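Local coordinates for RNA-binding protein Smaug (Drosophila melanogaster, PDB 1OXJ) that recognises RNA through its SAM domain, which is joined to an all-helical PHAT domain, at residues S8-W13 against L95-P100; N67-V72 against E88-I93; T125-P130 against F167-M172; L17-Y22 against K49-K54. All blocks are in the same frame, centred on the assembly; numbering follows the deposited sequence.

Contact 1 (S8-W13 against L95-P100); sequences SGIGLW and LTPMKP
W13, on the first helix of the SAM domain, lies against T96 and P97 of the PHAT region, so this contact belongs to the junction of the two. P97 CD sits over one face of the indole, 3.9 Å from the centroid of the W13 five-membered ring. The approach is 19° off the ring normal, a CH-pi contact. T96 CA makes a second, more tilted one over the five-membered ring. T96 CG2 reaches W13 NE1 at 3.5 Å. W13 turns its ring onto the loop because its chi1 of -179° puts CG opposite the backbone N. The W13 and P97 side chains approach at about a right angle, and P97 CG also meets I10 CD1 at 4.0 Å. L12 CD1 lies against the forked end of L95, only 3.3 Å from L95 CD1, a spacing short enough to be doubtful in detail. No direct hydrogen bond joins the segments. Water 1 donates to G9 O at 2.7 Å and to L95 O at 2.6 Å, so one molecule bridges two carbonyls. G9 is the N-cap residue of helix 10-16, and G9 O also receives W13 N in the first turn. Were W13 cut back to an alanine, P97 CD and T96 CG2 would probably lose the ring they lie on, loosening the helix from the loop. T96 OG1 bonds to I93 O and R65 NH1. Around the contact, W13 also touches I59 and L62 of helix 49-77, while I10 and P97 both meet M34 of helix 31-34.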
loop_
_atom_site.group_PDB
_atom_site.type_symbol
_atom_site.label_atom_id
_atom_site.label_comp_id
_atom_site.label_asym_id
_atom_site.label_seq_id
_atom_site.Cartn_x
_atom_site.Cartn_y
_atom_site.Cartn_z
ATOM N N SER A 8 1.162 10.371 7.996
ATOM C CA SER A 8 1.252 9.758 9.318
ATOM C C SER A 8 2.000 8.432 9.314
ATOM O O SER A 8 2.570 8.038 10.325
ATOM C CB SER A 8 -0.146 9.557 9.919
ATOM O OG SER A 8 -0.887 8.592 9.194
ATOM N N GLY A 9 2.015 7.746 8.177
ATOM C CA GLY A 9 2.711 6.470 8.122
ATOM C C GLY A 9 4.102 6.521 7.519
ATOM O O GLY A 9 4.683 5.482 7.189
ATOM N N ILE A 10 4.656 7.721 7.394
ATOM C CA ILE A 10 5.980 7.869 6.804
ATOM C C ILE A 10 7.057 7.092 7.551
ATOM O O ILE A 10 7.906 6.454 6.935
ATOM C CB ILE A 10 6.393 9.356 6.717
ATOM C CG1 ILE A 10 7.638 9.489 5.841
ATOM C CG2 ILE A 10 6.622 9.929 8.104
ATOM C CD1 ILE A 10 7.382 9.099 4.379
ATOM N N GLY A 11 7.020 7.137 8.881
ATOM C CA GLY A 11 8.021 6.426 9.661
ATOM C C GLY A 11 8.018 4.922 9.453
ATOM O O GLY A 11 9.068 4.304 9.246
ATOM N N LEU A 12 6.838 4.322 9.512
ATOM C CA LEU A 12 6.722 2.880 9.338
ATOM C C LEU A 12 7.165 2.487 7.931
ATOM O O LEU A 12 7.817 1.459 7.735
ATOM C CB LEU A 12 5.280 2.434 9.596
ATOM C CG LEU A 12 4.955 0.929 9.553
ATOM C CD1 LEU A 12 4.961 0.436 8.124
ATOM C CD2 LEU A 12 5.969 0.141 10.388
ATOM N N TRP A 13 6.817 3.311 6.947
ATOM C CA TRP A 13 7.197 3.029 5.567
ATOM C C TRP A 13 8.718 3.027 5.442
ATOM O O TRP A 13 9.302 2.092 4.900
ATOM C CB TRP A 13 6.588 4.080 4.624
ATOM C CG TRP A 13 6.921 3.857 3.166
ATOM C CD1 TRP A 13 6.658 2.738 2.425
ATOM C CD2 TRP A 13 7.520 4.802 2.268
ATOM N NE1 TRP A 13 7.052 2.931 1.114
ATOM C CE2 TRP A 13 7.583 4.188 0.993
ATOM C CE3 TRP A 13 8.007 6.109 2.415
ATOM C CZ2 TRP A 13 8.113 4.840 -0.130
ATOM C CZ3 TRP A 13 8.536 6.757 1.297
ATOM C CH2 TRP A 13 8.582 6.117 0.042
ATOM N N LEU A 95 1.989 -0.428 3.301
ATOM C CA LEU A 95 2.682 0.450 4.250
ATOM C C LEU A 95 3.040 1.819 3.690
ATOM O O LEU A 95 3.561 2.670 4.417
ATOM C CB LEU A 95 3.963 -0.214 4.755
ATOM C CG LEU A 95 3.796 -1.582 5.417
ATOM C CD1 LEU A 95 5.142 -2.057 5.945
ATOM C CD2 LEU A 95 2.776 -1.496 6.540
ATOM N N THR A 96 2.782 2.037 2.403
ATOM C CA THR A 96 3.103 3.327 1.784
ATOM C C THR A 96 2.172 4.451 2.227
ATOM O O THR A 96 1.021 4.211 2.588
ATOM C CB THR A 96 3.040 3.246 0.239
ATOM O OG1 THR A 96 1.690 2.994 -0.175
ATOM C CG2 THR A 96 3.937 2.134 -0.270
ATOM N N PRO A 97 2.662 5.704 2.195
ATOM C CA PRO A 97 1.872 6.873 2.588
ATOM C C PRO A 97 0.670 7.028 1.670
ATOM O O PRO A 97 0.818 7.120 0.446
ATOM C CB PRO A 97 2.855 8.035 2.434
ATOM C CG PRO A 97 4.198 7.387 2.640
ATOM C CD PRO A 97 4.057 6.080 1.900
ATOM N N MET A 98 -0.520 7.035 2.261
ATOM C CA MET A 98 -1.752 7.178 1.507
ATOM C C MET A 98 -2.618 8.274 2.102
ATOM O O MET A 98 -2.802 8.352 3.315
ATOM C CB MET A 98 -2.553 5.867 1.507
ATOM C CG MET A 98 -1.904 4.701 0.765
ATOM S SD MET A 98 -3.033 3.238 0.673
ATOM C CE MET A 98 -1.988 1.948 1.361
ATOM N N LYS A 99 -3.150 9.122 1.236
ATOM C CA LYS A 99 -4.024 10.195 1.673
ATOM C C LYS A 99 -5.369 9.596 2.046
ATOM O O LYS A 99 -5.687 8.471 1.662
ATOM C CB LYS A 99 -4.226 11.204 0.547
ATOM C CG LYS A 99 -2.945 11.864 0.057
ATOM C CD LYS A 99 -3.242 12.982 -0.930
ATOM C CE LYS A 99 -3.773 14.218 -0.222
ATOM N NZ LYS A 99 -3.912 15.373 -1.156
ATOM N N PRO A 100 -6.176 10.338 2.817
ATOM C CA PRO A 100 -7.500 9.848 3.218
ATOM C C PRO A 100 -8.360 9.513 1.993
ATOM O O PRO A 100 -8.151 10.059 0.906
ATOM C CB PRO A 100 -8.073 11.023 3.999
ATOM C CG PRO A 100 -6.846 11.615 4.659
ATOM C CD PRO A 100 -5.831 11.587 3.524
HETATM O O HOH W 1 3.291 3.134 6.983
#

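Contact 2 (N67-V72 against E88-I93); sequences NILNRV and EELTNI
The guanidinium of R71 and the carboxylate of E89 meet with their planes 89° apart. E89 OE1 comes at R71 NH1 obliquely, so the two groups do not pair flat. The salt bridge is long, 3.3 Å from R71 NH1 to E89 OE1. Its N-H...O angle of 128° makes the hydrogen bond within it weak. It spans helix 83-91 and the C-terminal part of helix 49-77, which runs on from the SAM domain into the PHAT region; the two run in roughly opposite directions as a helical hairpin. R71 is bent at chi2 and chi3, and this brings its end across to the glutamate. E89 bends at chi2 (-72°), which lays its carboxylate between R71 and I68. The other oxygen, E89 OE2, lies against a methyl, I68 CG2, and the stem of E89 packs on V72, with E89 CG 4.0 Å from V72 CG2. E89 thus serves both a charged and an apolar neighbour. Replacing E89 by a leucine is likely to leave R71 without its charged mate in this pair. Beside the salt bridge, L69, L90, I68 and I93 make an apolar patch. L69 CD2 touches L90 CD2 at 3.9 Å, the two side chains crossing at about a right angle. F115 of helix 111-127 touches both L90 and I93, and I145 of helix 136-150 also touches L90. The I68 and I93 side chains pass one another pointing opposite ways. The I93 CD1 methyl lies between I68 and L69, 4.0 Å from I68 CG2 and 3.9 Å from L69 CD2.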
loop_
_atom_site.group_PDB
_atom_site.type_symbol
_atom_site.label_atom_id
_atom_site.label_comp_id
_atom_site.label_asym_id
_atom_site.label_seq_id
_atom_site.Cartn_x
_atom_site.Cartn_y
_atom_site.Cartn_z
ATOM N N ASN A 67 -1.548 2.575 -11.123
ATOM C CA ASN A 67 -1.478 1.675 -12.276
ATOM C C ASN A 67 -1.352 0.223 -11.803
ATOM O O ASN A 67 -2.004 -0.678 -12.336
ATOM C CB ASN A 67 -0.279 2.026 -13.172
ATOM C CG ASN A 67 -0.408 3.398 -13.820
ATOM O OD1 ASN A 67 -1.496 3.798 -14.235
ATOM N ND2 ASN A 67 0.709 4.117 -13.924
ATOM N N ILE A 68 -0.504 -0.001 -10.802
ATOM C CA ILE A 68 -0.312 -1.348 -10.271
ATOM C C ILE A 68 -1.631 -1.895 -9.743
ATOM O O ILE A 68 -2.023 -3.012 -10.074
ATOM C CB ILE A 68 0.725 -1.359 -9.133
ATOM C CG1 ILE A 68 2.123 -1.089 -9.704
ATOM C CG2 ILE A 68 0.674 -2.693 -8.399
ATOM C CD1 ILE A 68 3.161 -0.740 -8.656
ATOM N N LEU A 69 -2.323 -1.109 -8.925
ATOM C CA LEU A 69 -3.601 -1.557 -8.374
ATOM C C LEU A 69 -4.618 -1.784 -9.489
ATOM O O LEU A 69 -5.377 -2.753 -9.466
ATOM C CB LEU A 69 -4.128 -0.538 -7.359
ATOM C CG LEU A 69 -3.285 -0.461 -6.080
ATOM C CD1 LEU A 69 -3.654 0.788 -5.262
ATOM C CD2 LEU A 69 -3.505 -1.733 -5.267
ATOM N N ASN A 70 -4.626 -0.888 -10.468
ATOM C CA ASN A 70 -5.546 -1.007 -11.591
ATOM C C ASN A 70 -5.287 -2.331 -12.308
ATOM O O ASN A 70 -6.214 -3.079 -12.623
ATOM C CB ASN A 70 -5.341 0.168 -12.556
ATOM C CG ASN A 70 -6.251 0.100 -13.761
ATOM O OD1 ASN A 70 -7.480 0.112 -13.631
ATOM N ND2 ASN A 70 -5.653 0.025 -14.949
ATOM N N ARG A 71 -4.014 -2.609 -12.557
ATOM C CA ARG A 71 -3.599 -3.836 -13.230
ATOM C C ARG A 71 -4.012 -5.083 -12.452
ATOM O O ARG A 71 -4.547 -6.032 -13.021
ATOM C CB ARG A 71 -2.081 -3.844 -13.409
ATOM C CG ARG A 71 -1.561 -5.026 -14.199
ATOM C CD ARG A 71 -0.342 -5.631 -13.533
ATOM N NE ARG A 71 0.691 -4.638 -13.252
ATOM C CZ ARG A 71 1.801 -4.900 -12.571
ATOM N NH1 ARG A 71 2.017 -6.123 -12.106
ATOM N NH2 ARG A 71 2.691 -3.943 -12.350
ATOM N N VAL A 72 -3.743 -5.089 -11.150
ATOM C CA VAL A 72 -4.094 -6.234 -10.317
ATOM C C VAL A 72 -5.596 -6.452 -10.340
ATOM O O VAL A 72 -6.070 -7.576 -10.477
ATOM C CB VAL A 72 -3.613 -6.033 -8.858
ATOM C CG1 VAL A 72 -4.218 -7.104 -7.951
ATOM C CG2 VAL A 72 -2.091 -6.099 -8.808
ATOM N N GLU A 88 1.221 -10.407 -3.111
ATOM C CA GLU A 88 2.617 -9.982 -3.066
ATOM C C GLU A 88 2.668 -8.500 -3.453
ATOM O O GLU A 88 3.360 -7.700 -2.812
ATOM C CB GLU A 88 3.461 -10.807 -4.035
ATOM C CG GLU A 88 4.957 -10.561 -3.909
ATOM C CD GLU A 88 5.770 -11.338 -4.926
ATOM O OE1 GLU A 88 5.550 -12.565 -5.065
ATOM O OE2 GLU A 88 6.636 -10.721 -5.584
ATOM N N GLU A 89 1.939 -8.137 -4.504
ATOM C CA GLU A 89 1.888 -6.738 -4.932
ATOM C C GLU A 89 1.366 -5.868 -3.783
ATOM O O GLU A 89 1.966 -4.846 -3.449
ATOM C CB GLU A 89 0.960 -6.568 -6.140
ATOM C CG GLU A 89 1.460 -7.207 -7.436
ATOM C CD GLU A 89 2.632 -6.461 -8.049
ATOM O OE1 GLU A 89 3.099 -6.878 -9.126
ATOM O OE2 GLU A 89 3.091 -5.458 -7.465
ATOM N N LEU A 90 0.250 -6.272 -3.179
ATOM C CA LEU A 90 -0.332 -5.497 -2.085
ATOM C C LEU A 90 0.646 -5.283 -0.940
ATOM O O LEU A 90 0.664 -4.224 -0.313
ATOM C CB LEU A 90 -1.601 -6.168 -1.550
ATOM C CG LEU A 90 -2.785 -6.256 -2.518
ATOM C CD1 LEU A 90 -3.914 -7.033 -1.855
ATOM C CD2 LEU A 90 -3.257 -4.852 -2.918
ATOM N N THR A 91 1.468 -6.291 -0.679
ATOM C CA THR A 91 2.452 -6.227 0.396
ATOM C C THR A 91 3.369 -5.010 0.282
ATOM O O THR A 91 3.777 -4.424 1.294
ATOM C CB THR A 91 3.312 -7.503 0.403
ATOM O OG1 THR A 91 2.502 -8.607 0.836
ATOM C CG2 THR A 91 4.511 -7.341 1.319
ATOM N N ASN A 92 3.682 -4.628 -0.953
ATOM C CA ASN A 92 4.568 -3.499 -1.191
ATOM C C ASN A 92 3.843 -2.167 -1.291
ATOM O O ASN A 92 4.451 -1.148 -1.608
ATOM C CB ASN A 92 5.376 -3.742 -2.465
ATOM C CG ASN A 92 6.233 -4.985 -2.367
ATOM O OD1 ASN A 92 6.973 -5.159 -1.400
ATOM N ND2 ASN A 92 6.142 -5.857 -3.365
ATOM N N ILE A 93 2.547 -2.171 -1.006
ATOM C CA ILE A 93 1.770 -0.937 -1.078
ATOM C C ILE A 93 1.101 -0.603 0.255
ATOM O O ILE A 93 0.950 0.569 0.617
ATOM C CB ILE A 93 0.677 -1.055 -2.174
ATOM C CG1 ILE A 93 1.339 -1.156 -3.554
ATOM C CG2 ILE A 93 -0.274 0.142 -2.120
ATOM C CD1 ILE A 93 0.342 -1.293 -4.695
#

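Contact 3 (T125-P130 against F167-M172); sequences TLQQDP and FKLSKM
Q127 and L169 are the nearest pair of the two backbones, with their CA atoms 8.0 Å apart. Both segments are helix ends, and their chains run in roughly the same direction. Each closes with a short turn: D129 N bonds to L126 O at 2.7 Å, and M172 N bonds to L169 O at 3.2 Å. S170 OG also donates to F167 O. No hydrogen bond crosses between the segments, so side chains carry the contact. L126 points its CG anti to the backbone N (chi1 -175°), and this sends its CD2 methyl toward the other helix. There L126 CD2 meets L169 CD2 at 3.8 Å and the M172 CE methyl at 3.9 Å. Q127 crosses L169 and M172 at about a right angle. Its aliphatic stem does the touching, with Q127 CG 4.1 Å from M172 SD. The bend of M172 at chi3 (-56°) brings its CE in toward L126. The two leucines are buried, whereas Q127 and M172 form an exposed border. Helix 136-150 completes the core, its L142 touching both L126 and L169. Two buried leucines thus join the ends of helices 111-127 and 159-170 in the helical bundle of the PHAT domain.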
loop_
_atom_site.group_PDB
_atom_site.type_symbol
_atom_site.label_atom_id
_atom_site.label_comp_id
_atom_site.label_asym_id
_atom_site.label_seq_id
_atom_site.Cartn_x
_atom_site.Cartn_y
_atom_site.Cartn_z
ATOM N N THR A 125 -12.372 -13.349 -4.454
ATOM C CA THR A 125 -11.850 -14.390 -5.327
ATOM C C THR A 125 -11.438 -15.564 -4.452
ATOM O O THR A 125 -11.626 -16.731 -4.810
ATOM C CB THR A 125 -10.621 -13.888 -6.105
ATOM O OG1 THR A 125 -11.038 -12.912 -7.067
ATOM C CG2 THR A 125 -9.922 -15.039 -6.818
ATOM N N LEU A 126 -10.880 -15.226 -3.297
ATOM C CA LEU A 126 -10.421 -16.199 -2.321
ATOM C C LEU A 126 -11.555 -17.119 -1.895
ATOM O O LEU A 126 -11.515 -18.327 -2.131
ATOM C CB LEU A 126 -9.869 -15.466 -1.097
ATOM C CG LEU A 126 -9.231 -16.290 0.019
ATOM C CD1 LEU A 126 -7.993 -16.997 -0.510
ATOM C CD2 LEU A 126 -8.859 -15.369 1.173
ATOM N N GLN A 127 -12.573 -16.534 -1.273
ATOM C CA GLN A 127 -13.717 -17.298 -0.792
ATOM C C GLN A 127 -14.365 -18.167 -1.864
ATOM O O GLN A 127 -15.096 -19.106 -1.546
ATOM C CB GLN A 127 -14.756 -16.352 -0.177
ATOM C CG GLN A 127 -14.229 -15.594 1.039
ATOM C CD GLN A 127 -15.304 -14.789 1.744
ATOM O OE1 GLN A 127 -15.897 -13.875 1.166
ATOM N NE2 GLN A 127 -15.562 -15.129 3.003
ATOM N N GLN A 128 -14.090 -17.865 -3.130
ATOM C CA GLN A 128 -14.654 -18.642 -4.232
ATOM C C GLN A 128 -13.696 -19.716 -4.744
ATOM O O GLN A 128 -14.051 -20.512 -5.619
ATOM C CB GLN A 128 -15.045 -17.720 -5.386
ATOM C CG GLN A 128 -16.340 -16.956 -5.157
ATOM C CD GLN A 128 -16.667 -16.009 -6.297
ATOM O OE1 GLN A 128 -16.682 -16.404 -7.462
ATOM N NE2 GLN A 128 -16.936 -14.755 -5.965
ATOM N N ASP A 129 -12.483 -19.733 -4.201
ATOM C CA ASP A 129 -11.475 -20.711 -4.601
ATOM C C ASP A 129 -11.617 -21.930 -3.690
ATOM O O ASP A 129 -11.408 -21.837 -2.483
ATOM C CB ASP A 129 -10.074 -20.106 -4.452
ATOM C CG ASP A 129 -8.985 -20.991 -5.035
ATOM O OD1 ASP A 129 -9.054 -22.227 -4.855
ATOM O OD2 ASP A 129 -8.049 -20.445 -5.662
ATOM N N PRO A 130 -11.982 -23.090 -4.259
ATOM C CA PRO A 130 -12.149 -24.314 -3.471
ATOM C C PRO A 130 -10.933 -24.676 -2.621
ATOM O O PRO A 130 -11.077 -25.250 -1.541
ATOM C CB PRO A 130 -12.449 -25.369 -4.533
ATOM C CG PRO A 130 -13.179 -24.588 -5.571
ATOM C CD PRO A 130 -12.345 -23.326 -5.668
ATOM N N PHE A 167 -12.150 -11.066 9.982
ATOM C CA PHE A 167 -12.781 -12.036 10.868
ATOM C C PHE A 167 -13.398 -13.165 10.051
ATOM O O PHE A 167 -13.245 -14.338 10.388
ATOM C CB PHE A 167 -13.857 -11.355 11.720
ATOM C CG PHE A 167 -14.380 -12.217 12.839
ATOM C CD1 PHE A 167 -13.522 -12.685 13.834
ATOM C CD2 PHE A 167 -15.728 -12.556 12.900
ATOM C CE1 PHE A 167 -14.002 -13.480 14.876
ATOM C CE2 PHE A 167 -16.218 -13.349 13.937
ATOM C CZ PHE A 167 -15.353 -13.812 14.927
ATOM N N LYS A 168 -14.097 -12.806 8.978
ATOM C CA LYS A 168 -14.723 -13.796 8.104
ATOM C C LYS A 168 -13.680 -14.771 7.557
ATOM O O LYS A 168 -13.898 -15.983 7.537
ATOM C CB LYS A 168 -15.422 -13.111 6.923
ATOM C CG LYS A 168 -16.854 -12.633 7.165
ATOM C CD LYS A 168 -16.955 -11.556 8.236
ATOM C CE LYS A 168 -18.248 -10.750 8.093
ATOM N NZ LYS A 168 -19.469 -11.604 8.123
ATOM N N LEU A 169 -12.551 -14.231 7.107
ATOM C CA LEU A 169 -11.478 -15.048 6.547
ATOM C C LEU A 169 -10.824 -15.952 7.584
ATOM O O LEU A 169 -10.443 -17.081 7.277
ATOM C CB LEU A 169 -10.403 -14.158 5.910
ATOM C CG LEU A 169 -10.850 -13.258 4.756
ATOM C CD1 LEU A 169 -9.654 -12.483 4.235
ATOM C CD2 LEU A 169 -11.472 -14.101 3.646
ATOM N N SER A 170 -10.687 -15.450 8.808
ATOM C CA SER A 170 -10.062 -16.227 9.875
ATOM C C SER A 170 -10.876 -17.473 10.217
ATOM O O SER A 170 -10.375 -18.388 10.864
ATOM C CB SER A 170 -9.906 -15.371 11.138
ATOM O OG SER A 170 -11.168 -15.091 11.719
ATOM N N LYS A 171 -12.129 -17.508 9.779
ATOM C CA LYS A 171 -12.989 -18.644 10.076
ATOM C C LYS A 171 -13.206 -19.623 8.928
ATOM O O LYS A 171 -13.986 -20.567 9.064
ATOM C CB LYS A 171 -14.346 -18.154 10.591
ATOM C CG LYS A 171 -14.284 -17.447 11.945
ATOM C CD LYS A 171 -13.611 -18.312 13.007
ATOM C CE LYS A 171 -14.300 -19.666 13.158
ATOM N NZ LYS A 171 -13.718 -20.478 14.266
ATOM N N MET A 172 -12.530 -19.413 7.801
ATOM C CA MET A 172 -12.687 -20.329 6.673
ATOM C C MET A 172 -12.046 -21.663 7.039
ATOM O O MET A 172 -11.144 -21.650 7.902
ATOM C CB MET A 172 -12.011 -19.778 5.409
ATOM C CG MET A 172 -12.670 -18.551 4.788
ATOM S SD MET A 172 -11.880 -18.104 3.208
ATOM C CE MET A 172 -10.217 -17.938 3.758
#

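Contact 4 (L17-Y22 against K49-K54); sequences LRLHKY and KGASHK
K54 NZ donates to the backbone carbonyl L17 O at 2.7 Å, the one direct hydrogen bond between these segments. The C=O...N angle is 152°, and the donor is tilted 24° from the carbonyl plane. K54 is extended along its whole length, which carries its ammonium across to the loop. Water 2 takes a bond from K54 NZ at 2.8 Å and donates to R18 O. The lysine therefore holds two successive carbonyls, one directly and one through water. Its aliphatic part is used too, with K54 CD 4.1 Å from L19 CD1. A turn earlier, the methyl of A51 fits between two side chains of the loop. A51 CB lies 3.9 Å from L19 CD2 and 3.6 Å from Y22 CE1. Further out, R18 has positive phi (62°) in a Schellman motif that ends helix 10-16. That turn helps set the direction of the L17 and R18 carbonyls. Y22 OH makes a weak bond to T48 N, just before helix 49-77, and T48 OG1 takes the A51 N-H. Basic residues R18, K49 and K54 lie in this region, which is consistent with a surface that could meet RNA. The whole joins the loop after the first helix to the start of helix 49-77, the last helix of the SAM domain, a small helical bundle; that helix continues into the PHAT region.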
loop_
_atom_site.group_PDB
_atom_site.type_symbol
_atom_site.label_atom_id
_atom_site.label_comp_id
_atom_site.label_asym_id
_atom_site.label_seq_id
_atom_site.Cartn_x
_atom_site.Cartn_y
_atom_site.Cartn_z
ATOM N N LEU A 17 11.815 -0.008 4.456
ATOM C CA LEU A 17 12.790 0.078 3.371
ATOM C C LEU A 17 14.213 0.202 3.910
ATOM O O LEU A 17 15.163 0.368 3.141
ATOM C CB LEU A 17 12.504 1.311 2.510
ATOM C CG LEU A 17 11.091 1.561 1.973
ATOM C CD1 LEU A 17 11.057 2.934 1.307
ATOM C CD2 LEU A 17 10.701 0.481 0.993
ATOM N N ARG A 18 14.348 0.137 5.231
ATOM C CA ARG A 18 15.635 0.282 5.885
ATOM C C ARG A 18 16.212 1.667 5.607
ATOM O O ARG A 18 17.410 1.823 5.354
ATOM C CB ARG A 18 16.610 -0.808 5.424
ATOM C CG ARG A 18 16.253 -2.197 5.949
ATOM C CD ARG A 18 17.462 -3.127 5.914
ATOM N NE ARG A 18 18.598 -2.570 6.649
ATOM C CZ ARG A 18 18.593 -2.295 7.952
ATOM N NH1 ARG A 18 17.509 -2.525 8.685
ATOM N NH2 ARG A 18 19.673 -1.778 8.526
ATOM N N LEU A 19 15.343 2.672 5.664
ATOM C CA LEU A 19 15.743 4.053 5.419
ATOM C C LEU A 19 15.229 5.002 6.497
ATOM O O LEU A 19 15.180 6.217 6.281
ATOM C CB LEU A 19 15.226 4.515 4.049
ATOM C CG LEU A 19 15.904 3.908 2.820
ATOM C CD1 LEU A 19 15.084 4.212 1.568
ATOM C CD2 LEU A 19 17.323 4.472 2.702
ATOM N N HIS A 20 14.858 4.463 7.655
ATOM C CA HIS A 20 14.338 5.299 8.727
ATOM C C HIS A 20 15.378 6.297 9.225
ATOM O O HIS A 20 15.060 7.226 9.962
ATOM C CB HIS A 20 13.807 4.439 9.875
ATOM C CG HIS A 20 13.012 5.210 10.883
ATOM N ND1 HIS A 20 13.588 5.843 11.962
ATOM C CD2 HIS A 20 11.688 5.492 10.946
ATOM C CE1 HIS A 20 12.655 6.481 12.645
ATOM N NE2 HIS A 20 11.493 6.285 12.049
ATOM N N LYS A 21 16.624 6.104 8.813
ATOM C CA LYS A 21 17.696 7.023 9.175
ATOM C C LYS A 21 17.316 8.423 8.672
ATOM O O LYS A 21 17.729 9.436 9.239
ATOM C CB LYS A 21 18.994 6.567 8.501
ATOM C CG LYS A 21 20.101 7.579 8.466
ATOM C CD LYS A 21 21.244 7.063 7.578
ATOM C CE LYS A 21 22.358 8.085 7.450
ATOM N NZ LYS A 21 23.496 7.584 6.622
ATOM N N TYR A 22 16.518 8.467 7.609
ATOM C CA TYR A 22 16.114 9.741 7.018
ATOM C C TYR A 22 14.739 10.258 7.419
ATOM O O TYR A 22 14.185 11.115 6.741
ATOM C CB TYR A 22 16.202 9.646 5.497
ATOM C CG TYR A 22 17.623 9.421 5.019
ATOM C CD1 TYR A 22 18.082 8.144 4.671
ATOM C CD2 TYR A 22 18.525 10.473 4.991
ATOM C CE1 TYR A 22 19.421 7.930 4.306
ATOM C CE2 TYR A 22 19.862 10.274 4.637
ATOM C CZ TYR A 22 20.303 9.006 4.297
ATOM O OH TYR A 22 21.629 8.833 3.955
ATOM N N LYS A 49 24.581 8.881 -1.898
ATOM C CA LYS A 49 24.216 8.567 -3.277
ATOM C C LYS A 49 23.446 7.261 -3.359
ATOM O O LYS A 49 22.561 7.106 -4.200
ATOM C CB LYS A 49 25.468 8.478 -4.155
ATOM C CG LYS A 49 26.581 7.650 -3.545
ATOM C CD LYS A 49 27.762 8.533 -3.136
ATOM C CE LYS A 49 27.373 9.543 -2.056
ATOM N NZ LYS A 49 26.978 8.863 -0.799
ATOM N N GLY A 50 23.782 6.322 -2.483
ATOM C CA GLY A 50 23.097 5.042 -2.487
ATOM C C GLY A 50 21.649 5.173 -2.047
ATOM O O GLY A 50 20.737 4.706 -2.732
ATOM N N ALA A 51 21.439 5.807 -0.898
ATOM C CA ALA A 51 20.093 5.997 -0.372
ATOM C C ALA A 51 19.302 6.965 -1.253
ATOM O O ALA A 51 18.081 6.854 -1.357
ATOM C CB ALA A 51 20.161 6.511 1.059
ATOM N N SER A 52 19.993 7.906 -1.890
ATOM C CA SER A 52 19.318 8.862 -2.768
ATOM C C SER A 52 18.687 8.087 -3.913
ATOM O O SER A 52 17.514 8.276 -4.242
ATOM C CB SER A 52 20.308 9.889 -3.331
ATOM O OG SER A 52 20.765 10.780 -2.325
ATOM N N HIS A 53 19.475 7.203 -4.518
ATOM C CA HIS A 53 18.986 6.394 -5.624
ATOM C C HIS A 53 17.851 5.471 -5.177
ATOM O O HIS A 53 16.811 5.398 -5.825
ATOM C CB HIS A 53 20.128 5.558 -6.217
ATOM C CG HIS A 53 19.720 4.750 -7.409
ATOM N ND1 HIS A 53 19.201 5.321 -8.552
ATOM C CD2 HIS A 53 19.728 3.413 -7.627
ATOM C CE1 HIS A 53 18.904 4.370 -9.420
ATOM N NE2 HIS A 53 19.214 3.204 -8.884
ATOM N N LYS A 54 18.047 4.772 -4.063
ATOM C CA LYS A 54 17.031 3.856 -3.571
ATOM C C LYS A 54 15.722 4.556 -3.207
ATOM O O LYS A 54 14.646 4.105 -3.596
ATOM C CB LYS A 54 17.547 3.090 -2.356
ATOM C CG LYS A 54 16.586 2.024 -1.868
ATOM C CD LYS A 54 17.122 1.365 -0.610
ATOM C CE LYS A 54 16.236 0.221 -0.161
ATOM N NZ LYS A 54 16.762 -0.408 1.082
HETATM O O HOH W 2 18.536 1.010 2.695
#

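In the fold
From the N terminus, contact 1 opens first, at helix 10-16, and closes only at 95-100, enclosing two smaller loops. The first, contact 4, ties the loop after helix 10-16 to the start of helix 49-77 within the SAM domain. The second, contact 2, ties the later part of that same helix to helix 83-91. Contacts 4 and 2 follow in series without crossing, and helix 49-77 links them. Contact 1 touches both, through G11 with H20 and through M98 with I93. Contact 3 opens afterwards and joins the ends of helices 111-127 and 159-170. Its centre lies about 38 Å from that of contact 4.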